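Long-range contact in IclR family transcriptional regulator (Brucella abortus, PDB 5WHM), which probably binds DNA through a helix-turn-helix domain and represses transcription as an IclR-type regulator: residues T6-P10 and R124-S128. Sequence-based numbering, arbitrary orientation.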
loop_
_atom_site.group_PDB
_atom_site.type_symbol
_atom_site.label_atom_id
_atom_site.label_comp_id
_atom_site.label_asym_id
_atom_site.label_seq_id
_atom_site.Cartn_x
_atom_site.Cartn_y
_atom_site.Cartn_z
ATOM N N THR C 6 14.191 -10.652 -11.432
ATOM C CA THR C 6 13.820 -10.540 -10.022
ATOM C C THR C 6 13.750 -11.924 -9.383
ATOM O O THR C 6 13.209 -12.870 -9.968
ATOM C CB THR C 6 12.476 -9.814 -9.882
ATOM O OG1 THR C 6 12.535 -8.576 -10.597
ATOM C CG2 THR C 6 12.136 -9.516 -8.417
HETATM N N MSE C 7 14.347 -12.054 -8.203
HETATM C CA MSE C 7 14.373 -13.357 -7.533
HETATM C C MSE C 7 12.985 -13.839 -7.092
HETATM O O MSE C 7 12.216 -13.104 -6.459
HETATM C CB MSE C 7 15.283 -13.311 -6.301
HETATM C CG MSE C 7 16.637 -12.674 -6.527
HETATM SE SE MSE C 7 17.631 -12.684 -4.838
HETATM C CE MSE C 7 18.102 -14.573 -4.882
ATOM N N LEU C 8 12.699 -15.098 -7.393
ATOM C CA LEU C 8 11.499 -15.779 -6.924
ATOM C C LEU C 8 11.713 -16.497 -5.603
ATOM O O LEU C 8 10.753 -16.686 -4.849
ATOM C CB LEU C 8 11.034 -16.811 -7.961
ATOM C CG LEU C 8 10.781 -16.300 -9.377
ATOM C CD1 LEU C 8 10.386 -17.443 -10.295
ATOM C CD2 LEU C 8 9.718 -15.230 -9.381
ATOM N N THR C 9 12.944 -16.926 -5.322
ATOM C CA THR C 9 13.277 -17.678 -4.111
ATOM C C THR C 9 14.505 -17.063 -3.449
ATOM O O THR C 9 15.595 -17.659 -3.451
ATOM C CB THR C 9 13.535 -19.145 -4.443
ATOM O OG1 THR C 9 14.612 -19.215 -5.381
ATOM C CG2 THR C 9 12.295 -19.784 -5.052
ATOM N N PRO C 10 14.364 -15.871 -2.861
ATOM C CA PRO C 10 15.542 -15.164 -2.337
ATOM C C PRO C 10 16.192 -15.832 -1.134
ATOM O O PRO C 10 17.313 -15.444 -0.771
ATOM C CB PRO C 10 14.989 -13.783 -1.967
ATOM C CG PRO C 10 13.543 -13.993 -1.754
ATOM C CD PRO C 10 13.124 -15.103 -2.655
ATOM N N ARG C 124 3.461 -7.462 -12.688
ATOM C CA ARG C 124 3.821 -8.695 -12.007
ATOM C C ARG C 124 4.645 -8.422 -10.751
ATOM O O ARG C 124 5.511 -7.540 -10.745
ATOM C CB ARG C 124 4.616 -9.598 -12.944
ATOM C CG ARG C 124 4.989 -10.927 -12.316
ATOM C CD ARG C 124 5.681 -11.850 -13.324
ATOM N NE ARG C 124 7.023 -11.381 -13.671
ATOM C CZ ARG C 124 8.126 -11.701 -12.995
ATOM N NH1 ARG C 124 8.063 -12.468 -11.910
ATOM N NH2 ARG C 124 9.296 -11.238 -13.394
ATOM N N ASP C 125 4.377 -9.196 -9.693
ATOM C CA ASP C 125 5.284 -9.333 -8.541
ATOM C C ASP C 125 5.385 -10.824 -8.226
ATOM O O ASP C 125 4.394 -11.440 -7.811
ATOM C CB ASP C 125 4.809 -8.524 -7.307
ATOM C CG ASP C 125 5.701 -8.782 -6.041
ATOM O OD1 ASP C 125 5.276 -9.488 -5.098
ATOM O OD2 ASP C 125 6.857 -8.292 -6.004
ATOM N N ARG C 126 6.572 -11.397 -8.465
ATOM C CA ARG C 126 6.882 -12.823 -8.335
ATOM C C ARG C 126 5.932 -13.652 -9.186
ATOM O O ARG C 126 5.991 -13.569 -10.415
ATOM C CB ARG C 126 6.862 -13.294 -6.874
ATOM C CG ARG C 126 8.044 -12.776 -6.094
ATOM C CD ARG C 126 8.292 -13.589 -4.841
ATOM N NE ARG C 126 9.245 -12.882 -4.015
ATOM C CZ ARG C 126 9.682 -13.312 -2.843
ATOM N NH1 ARG C 126 9.245 -14.463 -2.333
ATOM N NH2 ARG C 126 10.555 -12.578 -2.187
ATOM N N LEU C 127 5.049 -14.433 -8.559
ATOM C CA LEU C 127 4.130 -15.291 -9.309
ATOM C C LEU C 127 2.691 -14.770 -9.286
ATOM O O LEU C 127 1.748 -15.546 -9.484
ATOM C CB LEU C 127 4.200 -16.729 -8.777
ATOM C CG LEU C 127 5.589 -17.395 -8.808
ATOM C CD1 LEU C 127 5.647 -18.708 -8.000
ATOM C CD2 LEU C 127 6.042 -17.644 -10.243
ATOM N N SER C 128 2.498 -13.463 -9.059
ATOM C CA SER C 128 1.179 -12.848 -9.040
ATOM C C SER C 128 1.171 -11.574 -9.884
ATOM O O SER C 128 2.214 -10.977 -10.162
ATOM C CB SER C 128 0.738 -12.514 -7.595
ATOM O OG SER C 128 0.612 -13.690 -6.798
HETATM O O HOH W 1 11.026 -12.715 -11.840
#
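Pro10 CD lies over one face of the Arg126 guanidinium, 3.9 Å from Arg126 CZ, while Pro10 CG approaches Arg126 NH2 to 3.3 Å. The arginine gets there by length: its CG stands beside the backbone N (chi1 -72°) and the chain then runs extended from CG to NE, entering the curve of 6-10 from the direction opposite to the proline ring. Two carbonyl oxygens, Met7 O and Leu8 O, stand obliquely to the guanidinium, yet no direct hydrogen bond joins the segments; Met7 O and Arg126 NE are buried without a polar partner. The charged end is held instead by a salt bridge from NH2 to Glu31, on helix 24-33 of the DNA-binding domain.

Leu8 touches both arginines. Its CD2 meets Arg126 CA at 3.9 Å and reaches the edge of the Arg124 guanidinium, near its plane, while CD1 meets Leu127 CD2 at 4.3 Å. Arg124 crosses this leucine at about a right angle. Its chain bends at chi3 (70°), bringing NH1 back to Arg126 O of its own segment at 2.8 Å; the bond uses a lone pair in the carbonyl plane, and the oxygen lies only 4° out of the guanidinium plane. A water accepting from Arg124 NH2 (2.8 Å) donates to Thr6 O, the polar bridge across the contact.

Asp125 OD1 forms salt bridges with Arg34 and with Arg89 of the second subunit. Backbone bonds in both directions between Asp125 and Ser128 close a type II' turn, with Arg126 at its first corner. The arrangement is a two-residue beta-hairpin linking strands 118-125 and 128-135 of the GAF-like C-terminal domain, packed against the N-terminal arm.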